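Local atomic coordinates of sortase B (Streptococcus pyogenes, PDB entry 3PSQ), a protein that takes part in pilus assembly as a class B sortase, probably a cysteine transpeptidase that works through an acyl-thioester intermediate. Residues L106-F109 with S113-N116; L187-D192 with G197-I202. All blocks are in the same frame, centred on the assembly; numbering follows the deposited sequence.

Contact 1 (L106-F109 with S113-N116); sequences LPNF and SFFN. With EDO (1,2-ethanediol), chain C.
Phe114 reaches back from helix 112-117, sets one face of its ring on Asn108 of the preceding 3-10 turn and turns an edge to Phe109. Two of its contacts use different parts of the same ring. Asn108 CB stands 3.5 Å from the ring centroid, a CH-pi contact almost exactly over the centre. The edge, led by CE2, points at the face of Phe109 in a T-shaped pair, with centroids 5.0 Å apart and planes at 86°. Having CG anti to the backbone N (chi1 -170°) swings the Phe114 ring into this position. Asn108 suits its partly exposed place because its CB methylene rests on the ring while the polar amide, turned 57° from the ring plane, brings ND2 near Phe114 CE1.

Carbonyl oxygens add van der Waals contacts: Asn108 O lies 3.2 Å from Phe114 CB, and Phe109 O lies 3.6 Å from the ring CH at Phe115 CD1. The apolar approach of Phe109 CD1 to Phe115 CD1 is looser, at 4.2 Å. Within the turn, Phe109 N donates to Leu106 O at 3.0 Å, which holds the 3-10 shape that presents Asn108 and Phe109 together.

A crystallisation ethanediol accepts a nearly straight bond from Ser113 N, close to the start of the helix.

The flat, apolar rings of Phe109 and Phe115 suit the buried layer against Ile135 of strand 130-142, and Phe109 also meets Val201 of strand 197-205. The 3-10 turn and helix 112-117 are thus packed together over these two strands, with His118 meeting the Phe114 ring.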
loop_
_atom_site.group_PDB
_atom_site.type_symbol
_atom_site.label_atom_id
_atom_site.label_comp_id
_atom_site.label_asym_id
_atom_site.label_seq_id
_atom_site.Cartn_x
_atom_site.Cartn_y
_atom_site.Cartn_z
ATOM N N LEU A 106 7.292 6.832 -4.250
ATOM C CA LEU A 106 6.181 7.277 -3.373
ATOM C C LEU A 106 6.346 8.736 -2.889
ATOM O O LEU A 106 5.360 9.467 -2.820
ATOM C CB LEU A 106 5.923 6.315 -2.203
ATOM C CG LEU A 106 5.264 4.964 -2.507
ATOM C CD1 LEU A 106 4.901 4.206 -1.228
ATOM C CD2 LEU A 106 4.041 5.121 -3.421
ATOM N N PRO A 107 7.578 9.154 -2.552
ATOM C CA PRO A 107 7.731 10.519 -2.062
ATOM C C PRO A 107 7.391 11.616 -3.103
ATOM O O PRO A 107 7.352 12.792 -2.750
ATOM C CB PRO A 107 9.217 10.603 -1.662
ATOM C CG PRO A 107 9.628 9.227 -1.458
ATOM C CD PRO A 107 8.809 8.367 -2.382
ATOM N N ASN A 108 7.186 11.242 -4.359
ATOM C CA ASN A 108 6.710 12.238 -5.336
ATOM C C ASN A 108 5.347 12.777 -4.925
ATOM O O ASN A 108 4.987 13.885 -5.281
ATOM C CB ASN A 108 6.633 11.651 -6.754
ATOM C CG ASN A 108 8.018 11.323 -7.316
ATOM O OD1 ASN A 108 9.015 11.862 -6.852
ATOM N ND2 ASN A 108 8.077 10.426 -8.294
ATOM N N PHE A 109 4.592 11.985 -4.167
ATOM C CA PHE A 109 3.280 12.411 -3.704
ATOM C C PHE A 109 3.315 13.523 -2.665
ATOM O O PHE A 109 2.274 14.058 -2.295
ATOM C CB PHE A 109 2.481 11.219 -3.205
ATOM C CG PHE A 109 1.988 10.336 -4.307
ATOM C CD1 PHE A 109 0.875 10.695 -5.054
ATOM C CD2 PHE A 109 2.637 9.161 -4.614
ATOM C CE1 PHE A 109 0.408 9.872 -6.098
ATOM C CE2 PHE A 109 2.180 8.353 -5.624
ATOM C CZ PHE A 109 1.052 8.701 -6.371
ATOM N N SER A 113 2.135 19.638 -7.217
ATOM C CA SER A 113 1.815 19.397 -8.616
ATOM C C SER A 113 1.680 17.901 -8.926
ATOM O O SER A 113 0.750 17.487 -9.646
ATOM C CB SER A 113 2.864 20.049 -9.526
ATOM O OG SER A 113 2.785 19.532 -10.847
ATOM N N PHE A 114 2.594 17.078 -8.397
ATOM C CA PHE A 114 2.518 15.623 -8.603
ATOM C C PHE A 114 1.256 15.014 -7.960
ATOM O O PHE A 114 0.564 14.212 -8.560
ATOM C CB PHE A 114 3.789 14.917 -8.081
ATOM C CG PHE A 114 3.884 13.459 -8.488
ATOM C CD1 PHE A 114 4.596 13.087 -9.621
ATOM C CD2 PHE A 114 3.237 12.463 -7.748
ATOM C CE1 PHE A 114 4.673 11.770 -10.012
ATOM C CE2 PHE A 114 3.310 11.122 -8.137
ATOM C CZ PHE A 114 4.019 10.784 -9.275
ATOM N N PHE A 115 0.980 15.410 -6.729
ATOM C CA PHE A 115 -0.203 14.971 -6.013
ATOM C C PHE A 115 -1.515 15.375 -6.680
ATOM O O PHE A 115 -2.460 14.601 -6.705
ATOM C CB PHE A 115 -0.175 15.548 -4.610
ATOM C CG PHE A 115 -1.304 15.074 -3.745
ATOM C CD1 PHE A 115 -1.238 13.824 -3.105
ATOM C CD2 PHE A 115 -2.448 15.872 -3.578
ATOM C CE1 PHE A 115 -2.286 13.384 -2.299
ATOM C CE2 PHE A 115 -3.503 15.431 -2.787
ATOM C CZ PHE A 115 -3.427 14.177 -2.137
ATOM N N ASN A 116 -1.587 16.598 -7.211
ATOM C CA ASN A 116 -2.780 16.997 -7.974
ATOM C C ASN A 116 -2.884 16.299 -9.336
ATOM O O ASN A 116 -3.970 16.164 -9.875
ATOM C CB ASN A 116 -2.856 18.516 -8.168
ATOM C CG ASN A 116 -3.043 19.281 -6.858
ATOM O OD1 ASN A 116 -3.409 18.716 -5.821
ATOM N ND2 ASN A 116 -2.778 20.588 -6.907
HETATM C C1 EDO C . 5.215 21.886 -4.217
HETATM O O1 EDO C . 5.031 20.925 -3.164
HETATM C C2 EDO C . 5.639 21.216 -5.536
HETATM O O2 EDO C . 4.527 21.198 -6.450
#

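Contact 2 (L187-D192 with G197-I202). With ZN (zinc ion), chain L; EDO (1,2-ethanediol), chain E.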
loop_
_atom_site.group_PDB
_atom_site.type_symbol
_atom_site.label_atom_id
_atom_site.label_comp_id
_atom_site.label_asym_id
_atom_site.label_seq_id
_atom_site.Cartn_x
_atom_site.Cartn_y
_atom_site.Cartn_z
ATOM N N LEU A 187 -0.395 2.434 0.817
ATOM C CA LEU A 187 0.886 1.939 0.345
ATOM C C LEU A 187 1.951 2.688 1.149
ATOM O O LEU A 187 1.909 3.912 1.265
ATOM C CB LEU A 187 1.102 2.237 -1.141
ATOM C CG LEU A 187 -0.055 2.173 -2.124
ATOM C CD1 LEU A 187 0.381 2.873 -3.453
ATOM C CD2 LEU A 187 -0.461 0.719 -2.337
ATOM N N SER A 188 2.930 1.951 1.656
ATOM C CA SER A 188 3.867 2.513 2.615
ATOM C C SER A 188 5.271 1.866 2.576
ATOM O O SER A 188 5.436 0.664 2.287
ATOM C CB SER A 188 3.279 2.340 4.023
ATOM O OG SER A 188 4.016 3.073 4.982
ATOM N N THR A 189 6.269 2.675 2.920
ATOM C CA THR A 189 7.577 2.178 3.203
ATOM C C THR A 189 8.319 3.192 4.078
ATOM O O THR A 189 7.706 4.107 4.626
ATOM C CB THR A 189 8.355 1.779 1.899
ATOM O OG1 THR A 189 9.565 1.116 2.271
ATOM C CG2 THR A 189 8.632 2.982 1.019
ATOM N N CYS A 190 9.631 3.004 4.231
ATOM C CA CYS A 190 10.444 3.954 4.975
ATOM C C CYS A 190 10.708 5.254 4.203
ATOM O O CYS A 190 10.531 5.344 2.996
ATOM C CB CYS A 190 11.775 3.321 5.350
ATOM S SG CYS A 190 12.752 2.800 3.924
ATOM N N GLU A 191 11.136 6.266 4.934
ATOM C CA GLU A 191 11.669 7.457 4.319
ATOM C C GLU A 191 12.989 7.741 5.043
ATOM O O GLU A 191 12.992 8.395 6.085
ATOM C CB GLU A 191 10.662 8.599 4.457
ATOM C CG GLU A 191 10.932 9.809 3.593
ATOM C CD GLU A 191 9.637 10.457 3.132
ATOM O OE1 GLU A 191 8.664 10.480 3.940
ATOM O OE2 GLU A 191 9.590 10.941 1.963
ATOM N N ASP A 192 14.097 7.224 4.506
ATOM C CA ASP A 192 15.409 7.254 5.203
ATOM C C ASP A 192 16.025 8.640 5.449
ATOM O O ASP A 192 17.123 8.721 6.007
ATOM C CB ASP A 192 16.462 6.397 4.487
ATOM C CG ASP A 192 16.020 4.968 4.292
ATOM O OD1 ASP A 192 15.538 4.315 5.262
ATOM O OD2 ASP A 192 16.150 4.498 3.141
ATOM N N GLY A 197 11.551 7.398 9.819
ATOM C CA GLY A 197 10.525 8.028 9.027
ATOM C C GLY A 197 9.789 7.029 8.186
ATOM O O GLY A 197 10.407 6.063 7.694
ATOM N N ARG A 198 8.466 7.234 8.055
ATOM C CA ARG A 198 7.651 6.402 7.142
ATOM C C ARG A 198 6.821 7.284 6.220
ATOM O O ARG A 198 6.326 8.332 6.625
ATOM C CB ARG A 198 6.746 5.394 7.877
ATOM C CG ARG A 198 7.439 4.387 8.784
ATOM C CD ARG A 198 8.140 3.292 8.013
ATOM N NE ARG A 198 8.815 2.332 8.892
ATOM C CZ ARG A 198 10.098 2.390 9.253
ATOM N NH1 ARG A 198 10.870 3.384 8.810
ATOM N NH2 ARG A 198 10.642 1.443 10.038
ATOM N N ILE A 199 6.680 6.863 4.977
ATOM C CA ILE A 199 5.741 7.528 4.113
ATOM C C ILE A 199 4.505 6.642 3.883
ATOM O O ILE A 199 4.629 5.428 3.706
ATOM C CB ILE A 199 6.385 7.957 2.754
ATOM C CG1 ILE A 199 5.364 8.734 1.925
ATOM C CG2 ILE A 199 6.938 6.741 2.015
ATOM C CD1 ILE A 199 5.934 9.442 0.708
ATOM N N ILE A 200 3.319 7.253 3.870
ATOM C CA ILE A 200 2.111 6.524 3.497
ATOM C C ILE A 200 1.356 7.324 2.434
ATOM O O ILE A 200 1.125 8.523 2.617
ATOM C CB ILE A 200 1.160 6.317 4.715
ATOM C CG1 ILE A 200 1.890 5.598 5.858
ATOM C CG2 ILE A 200 -0.091 5.568 4.294
ATOM C CD1 ILE A 200 1.076 5.389 7.127
ATOM N N VAL A 201 1.004 6.660 1.333
ATOM C CA VAL A 201 0.049 7.150 0.360
ATOM C C VAL A 201 -1.242 6.346 0.530
ATOM O O VAL A 201 -1.267 5.102 0.394
ATOM C CB VAL A 201 0.546 6.992 -1.079
ATOM C CG1 VAL A 201 -0.569 7.352 -2.084
ATOM C CG2 VAL A 201 1.783 7.875 -1.333
ATOM N N ILE A 202 -2.312 7.052 0.879
ATOM C CA ILE A 202 -3.597 6.397 1.147
ATOM C C ILE A 202 -4.698 6.830 0.167
ATOM O O ILE A 202 -4.785 8.000 -0.216
ATOM C CB ILE A 202 -4.029 6.602 2.616
ATOM C CG1 ILE A 202 -5.404 6.000 2.859
ATOM C CG2 ILE A 202 -4.093 8.058 2.937
ATOM C CD1 ILE A 202 -5.623 5.700 4.306
HETATM ZN ZN ZN L . 14.791 2.552 4.874
HETATM C C1 EDO E . 11.559 4.542 -0.535
HETATM O O1 EDO E . 12.913 4.948 -0.340
HETATM C C2 EDO E . 10.632 5.763 -0.510
HETATM O O2 EDO E . 10.987 6.736 0.502
HETATM O O HOH W 1 14.759 2.072 7.095
#
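Strand 187-190 runs antiparallel to strand 197-202, their axes 4.7 Å apart at an angle of 164°, and Leu187 with Val201 and Thr189 with Ile199 form the hydrogen-bonded pairs of this beta hairpin. Leu187 N reaches Val201 O at 2.8 Å, and the return bond closes the ring. Ser188 pairs with Ile200 without backbone bonds, yet its OG donates to Ile199 O at 2.7 Å from above the carbonyl plane, while Thr189 N approaches that oxygen in the plane. Ile199 O thus takes two donors, and the buried hydroxyl finds its acceptor within the hairpin.

Beyond Cys190, Glu191 N and Arg198 NH1 grip Gly197 O from opposite faces of its plane; the arginine bond is 2.9 Å long. Gly197, with no CB, lets the strands come close at Glu191 O. Arg198, bent at chi2 (-75°), folds its guanidinium back so that NH1 lies 3.6 Å from Cys190 CB. This hairpin of the sortase fold carries the predicted acyl-thioester cysteine and transition-state-stabilising arginine, with the predicted proton donor/acceptor His95 near Thr189. With chi1 60°, Cys190 turns SG to the zinc ion at 2.3 Å, which would probably block the thiol; Asp192 OD1, a water and His96 complete the site. Glu191 lays OE1 3.6 Å from Ile199 CB, and the same oxygen forms a salt bridge with Arg110.

The hairpin lies inside the mixed sheet: strand 89-93 runs parallel beside 184-190, and strand 130-142 flanks 197-205 on its other edge. Ile199 packs on Cys138, whereas Ile202 reaches Phe162 and Ile166 of helix 159-167.

Contact 1 closes before contact 2 opens along the chain, and their centres lie 13 Å apart within the sortase domain. They touch directly: Pro107 CA sits 3.5 Å from Ile199 CD1, and Phe109 CD2 meets Val201 CG2 at 3.6 Å. The loop and helix of contact 1 therefore pack on the sheet face that carries Ile199 and Val201, and strand 130-142, next to the hairpin, receives Phe109 and Phe115 as well. Contact 2 is the more central, holding the predicted catalytic cysteine and arginine at one end of its strands, while contact 1 leans on the same hairpin from Glu191 and Ile199 to Val201.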